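Local coordinates for protein Alpha/beta hydrolase (Enterobacter asburiae, PDB 6KMO) that probably hydrolyses carboxylic ester bonds, as an esterase or lipase built on the alpha/beta-hydrolase fold, at residues A[30-35]-A[303-308]; A[108-113]-A[179-184]; A[216-221]-A[279-284]; A[221-226]-A[274-279]; A[269-274]-A[295-300]. The protein carries 2 engineered substitutions. All coordinates share one frame; numbering follows the deposited sequence. Where two conformers were deposited one is given.

Interaction 1: A[30-35]-A[303-308]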
# COMPACT_ATOMS: atom_id res chain seq x y z
N ALA A 30 -8.62 4.21 15.36
CA ALA A 30 -9.78 4.56 16.17
C ALA A 30 -11.06 4.01 15.57
O ALA A 30 -11.93 3.51 16.29
CB ALA A 30 -9.85 6.08 16.32
N GLY A 31 -11.21 4.09 14.24
CA GLY A 31 -12.41 3.57 13.61
C GLY A 31 -12.52 2.06 13.71
O GLY A 31 -13.61 1.52 13.89
N VAL A 32 -11.40 1.36 13.56
CA VAL A 32 -11.44 -0.09 13.70
C VAL A 32 -11.73 -0.48 15.14
O VAL A 32 -12.48 -1.43 15.40
CB VAL A 32 -10.13 -0.71 13.16
CG1 VAL A 32 -10.04 -2.19 13.52
CG2 VAL A 32 -10.07 -0.52 11.65
N GLN A 33 -11.15 0.25 16.10
CA GLN A 33 -11.43 -0.01 17.51
C GLN A 33 -12.91 0.20 17.82
O GLN A 33 -13.51 -0.60 18.55
CB GLN A 33 -10.56 0.87 18.39
CG GLN A 33 -10.71 0.52 19.86
CD GLN A 33 -10.16 -0.85 20.19
OE1 GLN A 33 -8.98 -1.11 20.01
NE2 GLN A 33 -11.03 -1.73 20.65
N ALA A 34 -13.52 1.24 17.26
CA ALA A 34 -14.95 1.47 17.48
C ALA A 34 -15.76 0.29 16.98
O ALA A 34 -16.71 -0.16 17.64
CB ALA A 34 -15.39 2.76 16.80
N PHE A 35 -15.41 -0.24 15.81
CA PHE A 35 -16.10 -1.41 15.27
C PHE A 35 -15.90 -2.62 16.17
O PHE A 35 -16.86 -3.33 16.48
CB PHE A 35 -15.57 -1.70 13.86
CG PHE A 35 -16.02 -3.02 13.32
CD1 PHE A 35 -17.28 -3.17 12.77
CD2 PHE A 35 -15.19 -4.13 13.37
CE1 PHE A 35 -17.70 -4.39 12.28
CE2 PHE A 35 -15.62 -5.35 12.88
CZ PHE A 35 -16.87 -5.47 12.33
N ASN A 303 -1.43 -0.75 8.16
CA ASN A 303 -1.40 -0.72 9.61
C ASN A 303 -2.75 -0.33 10.22
O ASN A 303 -3.58 0.35 9.62
CB ASN A 303 -0.30 0.22 10.11
CG ASN A 303 1.03 -0.46 10.27
OD1 ASN A 303 1.22 -1.63 9.90
ND2 ASN A 303 1.98 0.25 10.85
N GLY A 304 -2.98 -0.83 11.43
CA GLY A 304 -4.16 -0.50 12.18
C GLY A 304 -5.39 -1.27 11.77
O GLY A 304 -6.47 -1.03 12.34
N MET A 305 -5.27 -2.17 10.81
CA MET A 305 -6.42 -2.86 10.22
C MET A 305 -6.57 -4.26 10.79
O MET A 305 -5.59 -4.93 11.16
CB MET A 305 -6.28 -2.96 8.69
CG MET A 305 -6.36 -1.66 7.92
SD MET A 305 -7.95 -0.71 8.15
CE MET A 305 -7.38 0.56 9.38
N ILE A 306 -7.82 -4.71 10.83
CA ILE A 306 -8.14 -6.09 11.10
C ILE A 306 -8.36 -6.85 9.79
O ILE A 306 -8.51 -6.27 8.72
CB ILE A 306 -9.41 -6.22 11.98
CG1 ILE A 306 -10.58 -5.47 11.36
CG2 ILE A 306 -9.12 -5.75 13.40
CD1 ILE A 306 -11.90 -5.78 12.01
N HIS A 307 -8.40 -8.18 9.90
CA HIS A 307 -8.82 -9.03 8.80
C HIS A 307 -10.11 -8.50 8.17
O HIS A 307 -11.03 -8.08 8.85
CB HIS A 307 -9.06 -10.45 9.34
CG HIS A 307 -9.37 -11.43 8.26
ND1 HIS A 307 -8.43 -11.87 7.37
CD2 HIS A 307 -10.55 -11.99 7.90
CE1 HIS A 307 -9.02 -12.69 6.50
NE2 HIS A 307 -10.30 -12.79 6.81
N ASP A 308 -10.18 -8.56 6.84
CA ASP A 308 -11.39 -8.19 6.10
C ASP A 308 -11.72 -6.71 6.24
O ASP A 308 -12.86 -6.29 6.03
CB ASP A 308 -12.59 -9.07 6.48
CG ASP A 308 -12.80 -10.24 5.54
OD1 ASP A 308 -12.39 -10.20 4.35
OD2 ASP A 308 -13.44 -11.22 6.01

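Interaction 2: A[108-113]-A[179-184]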
# COMPACT_ATOMS: atom_id res chain seq x y z
N GLY A 108 -14.84 -15.69 3.38
CA GLY A 108 -15.81 -16.26 4.29
C GLY A 108 -15.47 -17.62 4.84
O GLY A 108 -16.36 -18.32 5.36
N GLY A 109 -14.20 -18.04 4.76
CA GLY A 109 -13.83 -19.30 5.38
C GLY A 109 -14.44 -20.51 4.73
O GLY A 109 -14.57 -21.56 5.40
N TRP A 110 -14.84 -20.41 3.46
CA TRP A 110 -15.51 -21.43 2.66
C TRP A 110 -16.96 -21.65 3.10
O TRP A 110 -17.82 -21.94 2.27
CB TRP A 110 -14.72 -22.73 2.60
CG TRP A 110 -13.35 -22.56 2.00
CD1 TRP A 110 -13.05 -22.33 0.69
CD2 TRP A 110 -12.10 -22.61 2.69
NE1 TRP A 110 -11.70 -22.22 0.52
CE2 TRP A 110 -11.09 -22.40 1.73
CE3 TRP A 110 -11.73 -22.80 4.03
CZ2 TRP A 110 -9.74 -22.39 2.06
CZ3 TRP A 110 -10.40 -22.80 4.35
CH2 TRP A 110 -9.41 -22.61 3.38
N VAL A 111 -17.24 -21.47 4.39
CA VAL A 111 -18.59 -21.63 4.93
C VAL A 111 -19.45 -20.42 4.63
O VAL A 111 -20.63 -20.57 4.26
CB VAL A 111 -18.50 -21.92 6.44
CG1 VAL A 111 -19.89 -22.09 7.02
CG2 VAL A 111 -17.65 -23.12 6.73
N LEU A 112 -18.91 -19.22 4.78
CA LEU A 112 -19.67 -17.97 4.69
C LEU A 112 -19.45 -17.29 3.35
O LEU A 112 -18.59 -17.67 2.56
CB LEU A 112 -19.24 -16.99 5.79
CG LEU A 112 -18.89 -17.52 7.17
CD1 LEU A 112 -18.43 -16.36 8.05
CD2 LEU A 112 -20.07 -18.24 7.79
N GLY A 113 -20.23 -16.26 3.11
CA GLY A 113 -20.02 -15.40 1.98
C GLY A 113 -20.83 -15.80 0.76
O GLY A 113 -21.34 -16.91 0.63
N ASN A 179 -10.46 -12.06 -1.58
CA ASN A 179 -10.16 -11.74 -0.18
C ASN A 179 -10.21 -13.00 0.68
O ASN A 179 -11.13 -13.81 0.55
CB ASN A 179 -11.14 -10.71 0.40
CG ASN A 179 -12.60 -11.15 0.32
OD1 ASN A 179 -13.11 -11.43 -0.76
ND2 ASN A 179 -13.28 -11.16 1.46
N SER A 180 -9.20 -13.16 1.54
CA SER A 180 -9.22 -14.19 2.58
C SER A 180 -9.10 -15.58 1.94
O SER A 180 -8.12 -15.83 1.24
CB SER A 180 -10.46 -14.02 3.46
OG SER A 180 -10.62 -12.65 3.82
N VAL A 181 -10.07 -16.48 2.14
CA VAL A 181 -10.03 -17.73 1.39
C VAL A 181 -10.19 -17.47 -0.10
O VAL A 181 -9.78 -18.30 -0.92
CB VAL A 181 -11.02 -18.81 1.87
CG1 VAL A 181 -10.76 -19.21 3.32
CG2 VAL A 181 -12.47 -18.44 1.61
N GLY A 182 -10.78 -16.34 -0.48
CA GLY A 182 -10.79 -15.94 -1.87
C GLY A 182 -9.40 -15.62 -2.40
O GLY A 182 -9.10 -15.88 -3.57
N GLY A 183 -8.54 -15.06 -1.55
CA GLY A 183 -7.15 -14.89 -1.93
C GLY A 183 -6.40 -16.21 -2.04
O GLY A 183 -5.55 -16.38 -2.91
N ASN A 184 -6.71 -17.16 -1.16
CA ASN A 184 -6.26 -18.54 -1.31
C ASN A 184 -6.68 -19.09 -2.67
O ASN A 184 -5.87 -19.69 -3.38
CB ASN A 184 -6.88 -19.36 -0.18
CG ASN A 184 -6.50 -20.81 -0.20
OD1 ASN A 184 -7.20 -21.62 -0.82
ND2 ASN A 184 -5.43 -21.16 0.49
O HOH W 1 -9.91 -21.26 -1.60

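Interaction 3: A[216-221]-A[279-284]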
# COMPACT_ATOMS: atom_id res chain seq x y z
N ASP A 216 -0.07 -21.47 13.96
CA ASP A 216 1.00 -21.25 14.93
C ASP A 216 1.97 -20.16 14.53
O ASP A 216 3.05 -20.07 15.13
CB ASP A 216 1.76 -22.56 15.15
CG ASP A 216 2.29 -23.17 13.83
OD1 ASP A 216 2.98 -24.21 13.91
OD2 ASP A 216 2.02 -22.64 12.72
N THR A 217 1.65 -19.33 13.55
CA THR A 217 2.50 -18.18 13.27
C THR A 217 2.42 -17.17 14.41
O THR A 217 1.50 -17.18 15.24
CB THR A 217 2.10 -17.51 11.94
OG1 THR A 217 0.79 -16.98 12.07
CG2 THR A 217 2.15 -18.52 10.80
N ALA A 218 3.38 -16.24 14.44
CA ALA A 218 3.36 -15.22 15.48
C ALA A 218 2.07 -14.41 15.44
O ALA A 218 1.48 -14.09 16.48
CB ALA A 218 4.59 -14.33 15.38
N SER A 219 1.60 -14.05 14.24
CA SER A 219 0.37 -13.28 14.17
C SER A 219 -0.84 -14.10 14.60
O SER A 219 -1.77 -13.56 15.20
CB SER A 219 0.18 -12.66 12.78
OG SER A 219 0.19 -13.65 11.74
N TYR A 220 -0.84 -15.41 14.33
CA TYR A 220 -1.93 -16.25 14.83
C TYR A 220 -2.00 -16.20 16.34
O TYR A 220 -3.10 -16.14 16.92
CB TYR A 220 -1.73 -17.69 14.36
CG TYR A 220 -2.73 -18.17 13.33
CD1 TYR A 220 -4.04 -18.44 13.66
CD2 TYR A 220 -2.34 -18.36 12.01
CE1 TYR A 220 -4.96 -18.88 12.70
CE2 TYR A 220 -3.23 -18.79 11.05
CZ TYR A 220 -4.53 -19.05 11.39
OH TYR A 220 -5.41 -19.50 10.43
N ASN A 221 -0.85 -16.19 16.99
CA ASN A 221 -0.82 -16.15 18.45
C ASN A 221 -1.14 -14.77 18.98
O ASN A 221 -1.92 -14.62 19.94
CB ASN A 221 0.53 -16.66 18.94
CG ASN A 221 0.77 -18.13 18.60
OD1 ASN A 221 -0.17 -18.90 18.49
ND2 ASN A 221 2.02 -18.50 18.41
N LEU A 279 -3.86 -14.02 9.98
CA LEU A 279 -3.33 -14.44 8.69
C LEU A 279 -2.20 -13.56 8.18
O LEU A 279 -1.63 -13.86 7.13
CB LEU A 279 -4.46 -14.44 7.65
CG LEU A 279 -5.68 -15.29 7.98
CD1 LEU A 279 -6.70 -15.09 6.88
CD2 LEU A 279 -5.33 -16.74 8.18
N ARG A 280 -1.86 -12.48 8.87
CA ARG A 280 -0.88 -11.54 8.34
C ARG A 280 0.42 -12.22 7.97
O ARG A 280 0.94 -12.06 6.86
CB ARG A 280 -0.61 -10.46 9.38
CG ARG A 280 0.37 -9.41 8.95
CD ARG A 280 0.83 -8.63 10.16
NE ARG A 280 1.71 -9.42 11.00
CZ ARG A 280 2.03 -9.10 12.26
NH1 ARG A 280 1.51 -8.05 12.85
NH2 ARG A 280 2.90 -9.86 12.91
N ASP A 281 0.98 -12.99 8.90
CA ASP A 281 2.33 -13.51 8.69
C ASP A 281 2.39 -14.50 7.53
O ASP A 281 3.33 -14.47 6.73
CB ASP A 281 2.86 -14.12 9.97
CG ASP A 281 3.29 -13.09 10.99
OD1 ASP A 281 3.30 -11.87 10.69
OD2 ASP A 281 3.65 -13.54 12.10
N GLU A 282 1.37 -15.37 7.39
CA GLU A 282 1.40 -16.33 6.29
C GLU A 282 1.22 -15.64 4.95
O GLU A 282 1.72 -16.12 3.92
CB GLU A 282 0.36 -17.42 6.51
CG GLU A 282 -1.09 -17.03 6.28
CD GLU A 282 -2.04 -18.01 6.91
OE1 GLU A 282 -1.93 -18.19 8.14
OE2 GLU A 282 -2.89 -18.59 6.18
N GLY A 283 0.50 -14.52 4.91
CA GLY A 283 0.38 -13.78 3.67
C GLY A 283 1.69 -13.13 3.28
O GLY A 283 2.12 -13.21 2.12
N GLU A 284 2.36 -12.48 4.24
CA GLU A 284 3.66 -11.87 3.96
C GLU A 284 4.71 -12.93 3.62
O GLU A 284 5.51 -12.73 2.70
CB GLU A 284 4.07 -10.99 5.14
CG GLU A 284 3.08 -9.85 5.34
CD GLU A 284 3.41 -8.86 6.43
OE1 GLU A 284 4.51 -8.91 7.03
OE2 GLU A 284 2.55 -7.98 6.66
O HOH W 2 -0.48 -16.32 9.61
O HOH W 3 5.37 -15.96 12.23
O HOH W 4 -4.61 -20.12 7.91

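Interaction 4: A[221-226]-A[274-279]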
# COMPACT_ATOMS: atom_id res chain seq x y z
N ASN A 221 -0.85 -16.19 16.99
CA ASN A 221 -0.82 -16.15 18.45
C ASN A 221 -1.14 -14.77 18.98
O ASN A 221 -1.92 -14.62 19.94
CB ASN A 221 0.53 -16.66 18.94
CG ASN A 221 0.77 -18.13 18.60
OD1 ASN A 221 -0.17 -18.90 18.49
ND2 ASN A 221 2.02 -18.50 18.41
N GLN A 222 -0.60 -13.72 18.36
CA GLN A 222 -0.80 -12.38 18.87
C GLN A 222 -2.25 -11.93 18.75
O GLN A 222 -2.78 -11.25 19.63
CB GLN A 222 0.12 -11.40 18.16
CG GLN A 222 0.09 -10.01 18.76
CD GLN A 222 1.21 -9.14 18.24
OE1 GLN A 222 2.00 -9.57 17.41
NE2 GLN A 222 1.29 -7.91 18.74
N PHE A 223 -2.93 -12.30 17.65
CA PHE A 223 -4.28 -11.82 17.39
C PHE A 223 -5.33 -12.92 17.48
O PHE A 223 -6.39 -12.81 16.89
CB PHE A 223 -4.33 -11.09 16.03
CG PHE A 223 -3.22 -10.08 15.87
CD1 PHE A 223 -3.18 -8.94 16.67
CD2 PHE A 223 -2.18 -10.29 14.98
CE1 PHE A 223 -2.13 -8.04 16.57
CE2 PHE A 223 -1.13 -9.38 14.89
CZ PHE A 223 -1.11 -8.25 15.70
N GLU A 224 -5.07 -13.94 18.33
CA GLU A 224 -5.90 -15.14 18.32
C GLU A 224 -7.35 -14.87 18.69
O GLU A 224 -8.24 -15.57 18.20
CB GLU A 224 -5.29 -16.23 19.19
CG GLU A 224 -5.12 -15.94 20.63
CD GLU A 224 -4.66 -17.18 21.40
OE1 GLU A 224 -4.31 -17.05 22.59
OE2 GLU A 224 -4.65 -18.28 20.82
N ASN A 225 -7.63 -13.87 19.54
CA ASN A 225 -8.99 -13.51 19.88
C ASN A 225 -9.11 -12.00 19.97
O ASN A 225 -8.13 -11.31 20.26
CB ASN A 225 -9.42 -14.10 21.24
CG ASN A 225 -9.66 -15.59 21.17
OD1 ASN A 225 -10.57 -16.06 20.47
ND2 ASN A 225 -8.83 -16.34 21.86
N GLY A 226 -10.32 -11.50 19.73
CA GLY A 226 -10.66 -10.11 19.93
C GLY A 226 -10.56 -9.23 18.70
O GLY A 226 -10.94 -8.04 18.77
N ALA A 274 -3.27 -7.20 6.60
CA ALA A 274 -3.72 -6.37 7.70
C ALA A 274 -2.79 -6.55 8.88
O ALA A 274 -2.42 -7.68 9.23
CB ALA A 274 -5.13 -6.77 8.12
N GLU A 275 -2.41 -5.44 9.53
CA GLU A 275 -1.45 -5.53 10.63
C GLU A 275 -1.96 -6.41 11.77
O GLU A 275 -1.18 -7.14 12.38
CB GLU A 275 -1.10 -4.13 11.16
CG GLU A 275 -0.14 -4.14 12.35
CD GLU A 275 0.11 -2.77 12.94
OE1 GLU A 275 -0.76 -1.88 12.84
OE2 GLU A 275 1.21 -2.61 13.51
N LEU A 276 -3.26 -6.34 12.08
CA LEU A 276 -3.81 -7.04 13.24
C LEU A 276 -4.71 -8.17 12.78
O LEU A 276 -5.91 -8.15 13.03
CB LEU A 276 -4.55 -6.05 14.17
CG LEU A 276 -3.64 -4.96 14.75
CD1 LEU A 276 -3.81 -3.66 14.00
CD2 LEU A 276 -3.91 -4.75 16.25
N ASP A 277 -4.13 -9.16 12.11
CA ASP A 277 -4.83 -10.28 11.48
C ASP A 277 -4.02 -11.54 11.75
O ASP A 277 -2.81 -11.56 11.52
CB ASP A 277 -4.94 -10.00 9.97
CG ASP A 277 -5.71 -11.06 9.18
OD1 ASP A 277 -6.05 -12.14 9.70
OD2 ASP A 277 -5.99 -10.78 7.98
N VAL A 278 -4.67 -12.59 12.25
CA VAL A 278 -3.99 -13.87 12.43
C VAL A 278 -3.29 -14.32 11.15
O VAL A 278 -2.23 -14.95 11.22
CB VAL A 278 -4.94 -14.97 12.95
CG1 VAL A 278 -5.42 -14.65 14.36
CG2 VAL A 278 -6.12 -15.20 12.01
N LEU A 279 -3.86 -14.02 9.98
CA LEU A 279 -3.33 -14.44 8.69
C LEU A 279 -2.20 -13.56 8.18
O LEU A 279 -1.63 -13.86 7.13
CB LEU A 279 -4.46 -14.44 7.65
CG LEU A 279 -5.68 -15.29 7.98
CD1 LEU A 279 -6.70 -15.09 6.88
CD2 LEU A 279 -5.33 -16.74 8.18

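Interaction 5: A[269-274]-A[295-300]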
# COMPACT_ATOMS: atom_id res chain seq x y z
N THR A 269 1.88 -10.42 -8.91
CA THR A 269 0.98 -10.48 -7.77
C THR A 269 1.12 -9.27 -6.86
O THR A 269 2.23 -8.76 -6.64
CB THR A 269 1.28 -11.76 -6.97
OG1 THR A 269 0.93 -12.91 -7.75
CG2 THR A 269 0.49 -11.85 -5.69
N LEU A 270 -0.02 -8.83 -6.33
CA LEU A 270 -0.10 -7.88 -5.23
C LEU A 270 -0.73 -8.62 -4.06
O LEU A 270 -1.79 -9.24 -4.22
CB LEU A 270 -0.97 -6.68 -5.59
CG LEU A 270 -1.32 -5.75 -4.42
CD1 LEU A 270 -0.09 -5.07 -3.85
CD2 LEU A 270 -2.30 -4.69 -4.88
N ILE A 271 -0.10 -8.56 -2.88
CA ILE A 271 -0.69 -9.08 -1.65
C ILE A 271 -0.88 -7.91 -0.70
O ILE A 271 0.07 -7.16 -0.45
CB ILE A 271 0.22 -10.14 -0.99
CG1 ILE A 271 0.37 -11.36 -1.88
CG2 ILE A 271 -0.33 -10.53 0.37
CD1 ILE A 271 1.49 -12.31 -1.48
N GLN A 272 -2.09 -7.74 -0.19
CA GLN A 272 -2.33 -6.82 0.92
C GLN A 272 -2.49 -7.63 2.19
O GLN A 272 -3.18 -8.65 2.20
CB GLN A 272 -3.59 -5.97 0.74
CG GLN A 272 -3.57 -5.09 -0.50
CD GLN A 272 -4.61 -3.98 -0.46
OE1 GLN A 272 -5.52 -3.97 0.38
NE2 GLN A 272 -4.49 -3.04 -1.40
N THR A 273 -1.87 -7.18 3.28
CA THR A 273 -2.10 -7.78 4.58
C THR A 273 -2.58 -6.72 5.57
O THR A 273 -2.35 -5.52 5.40
CB THR A 273 -0.86 -8.49 5.12
OG1 THR A 273 0.16 -7.51 5.28
CG2 THR A 273 -0.42 -9.63 4.20
N ALA A 274 -3.27 -7.20 6.60
CA ALA A 274 -3.72 -6.37 7.70
C ALA A 274 -2.79 -6.55 8.88
O ALA A 274 -2.42 -7.68 9.23
CB ALA A 274 -5.13 -6.77 8.12
N VAL A 295 9.05 -14.33 -9.13
CA VAL A 295 7.73 -13.76 -9.45
C VAL A 295 7.74 -12.28 -9.10
O VAL A 295 8.11 -11.93 -7.98
CB VAL A 295 6.67 -14.48 -8.63
CG1 VAL A 295 5.29 -13.90 -8.89
CG2 VAL A 295 6.68 -15.98 -8.94
N PRO A 296 7.34 -11.39 -10.01
CA PRO A 296 7.14 -9.98 -9.62
C PRO A 296 6.01 -9.89 -8.62
O PRO A 296 4.86 -10.24 -8.91
CB PRO A 296 6.82 -9.29 -10.95
CG PRO A 296 7.37 -10.23 -12.01
CD PRO A 296 7.09 -11.59 -11.45
N VAL A 297 6.32 -9.43 -7.41
CA VAL A 297 5.36 -9.42 -6.32
C VAL A 297 5.57 -8.19 -5.44
O VAL A 297 6.70 -7.82 -5.10
CB VAL A 297 5.38 -10.73 -5.52
CG1 VAL A 297 6.76 -11.00 -4.95
CG2 VAL A 297 4.35 -10.69 -4.41
N THR A 298 4.46 -7.57 -5.05
CA THR A 298 4.42 -6.45 -4.11
C THR A 298 3.63 -6.91 -2.90
O THR A 298 2.55 -7.49 -3.06
CB THR A 298 3.70 -5.26 -4.76
OG1 THR A 298 4.41 -4.85 -5.94
CG2 THR A 298 3.63 -4.09 -3.81
N VAL A 299 4.17 -6.66 -1.71
CA VAL A 299 3.48 -6.99 -0.46
C VAL A 299 3.32 -5.70 0.34
O VAL A 299 4.31 -5.06 0.70
CB VAL A 299 4.24 -8.03 0.36
CG1 VAL A 299 3.50 -8.32 1.66
CG2 VAL A 299 4.42 -9.33 -0.44
N THR A 300 2.07 -5.33 0.62
CA THR A 300 1.75 -4.11 1.35
C THR A 300 0.98 -4.47 2.61
O THR A 300 -0.11 -5.05 2.52
CB THR A 300 0.88 -3.16 0.52
OG1 THR A 300 1.41 -3.00 -0.80
CG2 THR A 300 0.78 -1.78 1.18
O HOH W 5 2.98 -6.43 -8.03
O HOH W 6 -1.55 -2.49 -1.91

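Interaction 1: A[30-35]-A[303-308]
V32 pushes its forked tip into a shallow hollow shaped by G304, M305 and I306, a small example of how one branched side chain can be seated by matching each prong to a different neighbour. One prong, CG2, lies 3.7 Å from M305 CE and equally close, at 3.7 Å, to G304 O. The other prong, CG1, rests against the branch methyl of I306, with V32 CG1 and I306 CG2 3.7 Å apart; these two side chains run past each other in opposite directions. G304 O therefore sits close to both prongs and to V32 CB, an apolar contact with the valine; the backbone of G304 is also hydrogen-bonded to T29.

The hollow has two unlike walls. M305 leaves its backbone pointing away from the helix, yet its chain bends at chi2 (-59°) and again at chi3, which swings the terminal methyl back to V32, crossing it at about a right angle. I306 instead leaves its backbone toward the helix. Its CG1 lies between the backbone N and the carbonyl carbon (chi1 55°), and from there CD1 extends to the ring of F35, one helical turn beyond V32, with 3.8 Å between I306 CD1 and F35 CE2. The methyl approaches that ring obliquely.

V32 and F35 thus form one apolar ridge of helix 30-41, laid along the segment that follows strand 297-302. H307, which follows I306, bonds through ND1 to D277 and packs on S180, consistent with the histidine loop of an alpha/beta-hydrolase catalytic triad.

Interaction 2: A[108-113]-A[179-184]
V181 and W110 form the first shell through a CH-pi contact: V181 CG1 stands 3.4 Å from the centroid of the six-membered ring of W110, only 5° off the ring normal. The second methyl turns to the backbone of the glycine-rich loop, with V181 CG2 3.6 Å from G109 N and 4.0 Å from G108 N. With CG1 anti to its own carbonyl carbon (chi1 -61°), V181 divides its methyls between ring and loop.

A water at the indole edge ties the same partners together. It accepts from W110 NE1 at 2.9 Å and donates to V181 O and to N184 OD1, the latter at 2.8 Å. N184 is held in turn by ND2, which bonds to the carbonyl oxygens of A253 and V210. Further out, W110 stacks with Y241 and meets W238 edge-to-face.

V181 directly follows S180, in a GxSxG sequence that suggests the nucleophile elbow, while 108-113 continues an HGGG sequence like that of hormone-sensitive-lipase relatives. Because V181 offers G108 N and G109 N a methyl rather than an acceptor, the contact itself ties up neither N-H, consistent with the oxyanion hole that such loops form in relatives.

Interaction 3: A[216-221]-A[279-284]
Y220 and E282 meet at the rim of the tyrosine ring, where E282 OE1 lies near the ring plane, 3.2 Å from Y220 CE2; ring and carboxylate are turned 34° apart. Water 4 also sits at the ring edge, linking Y220 OH to E282 OE2, whose direct partners are the backbone N-H groups of T211 and D212. The guanidinium of R280 carries S219 CB over one face, 3.9 Å from NH2. At its edge, NE and NH2 both grip D281 OD1, which lies in the guanidinium plane, 2.9 Å from NE.

Helix 280-292 is the connecting helix of a beta-alpha-beta unit in the alpha/beta-hydrolase sheet, between strands 269-274 and 297-302, and the short helix 218-222 packs against its first turn. D281 N donates to S219 OG at 3.0 Å, while S219 N donates to D281 OD2 in a more bent bond, reaching that oxygen from 60° out of the carboxylate plane. With OG lodged between its backbone N and carbonyl carbon (chi1 56°), S219 can also bond to V278 O. T217 is the N-cap of its helix, OG1 accepting from Y220 N at 3.2 Å. D281 OD1 has a further partner in N24 of the second subunit.

Interaction 4: A[221-226]-A[274-279]
F223 lays its ring over the backbone of L276, and this is the tight half of the contact. L276 CA stands 3.7 Å from the ring centroid and 5° off the normal, a CH-pi contact made by a main-chain carbon. Around the same ring, F223 CE2 comes to 3.4 Å from E275 O, while D277 N and L276 CD2 also touch the rim atoms. V278 CG1 presses on the backbone close by, 3.3 Å from F223 O. On the opposite face of the ring from L276 lies CG of the preceding Q222, offset toward the rim. F223 is the residue at which the chain leaves helix 218-222; with CG anti to its carbonyl carbon (chi1 -48°), the ring projects into the corner made by 275-277. Y227 meets it edge-to-face.

That corner follows strand 269-274, where alpha/beta hydrolases commonly carry the acid of the catalytic triad. D277 fits the role: OD2 is bonded to H307 ND1, while OD1 accepts from L279 N at 2.9 Å, a capping bond at the turn into helix 280-292. E275 makes a salt bridge with R288 of the second subunit.

Packing thins out from E224 onward, where E224 CA is 4.0 Å from V278 CG1. E224 leaves its backbone away from 274-279, and its carboxylate makes a long, weak ion pair with K231; the exposed N225 likewise points away.

Interaction 5: A[269-274]-A[295-300]
L270 reaches across to T298 with one of its two methyls, and tracing it outward gives a guide to this pair of parallel strands. CB leaves on the sheet face shared with T298 and T300, and with CG anti to the backbone N (chi1 170°) the chain leans toward the neighbouring strand. CB and CG themselves make no close approach to 295-300. At the tip the branches part: CD1 settles 3.8 Å from T298 CG2 and 3.7 Å from T298 O, while CD2 lies on the far side, farther from strand 297-302. Farther out, L270 packs on Y203 and on Q327 of the second subunit.

Beneath these side chains the backbones run 11° from parallel and bond in a regular ladder. T269 N donates to P296 O, T298 N to T269 O, I271 N to T298 O at 2.9 Å, T300 N to I271 O at 2.9 Å, and T273 N to T300 O. Water 5 adds a second donor to T269 O at 2.8 Å and also bonds to T298 OG1.

On the other face, V297 CG2 lies 4.1 Å from T269 CB, beneath helix 280-292, which completes a beta-alpha-beta unit. T300 pairs antiparallel with a strand of the second subunit, so bonding by strand 297-302 on both edges implies one hydrogen-bonded sheet continuing through the dimer.

Interactions 2 to 5 are all nested inside the long loop that interaction 1 closes. Interaction 2 closes first along the chain, while interactions 3 and 4, centres about 7 Å apart, share N221, L279 and helix 218-222. Interaction 5 pairs the last two strands of the sheet: strand 269-274 runs straight into the corner of interaction 4, then helix 280-292 of interaction 3 leads back to strand 297-302 and on to interaction 1. Centres of interactions 1 and 2 are about 19 Å apart, yet their segments touch. S180, D277 and H307, probably the catalytic triad, thus come from interactions 2, 4 and 1, while interactions 1, 3, 4 and 5 also reach the second subunit.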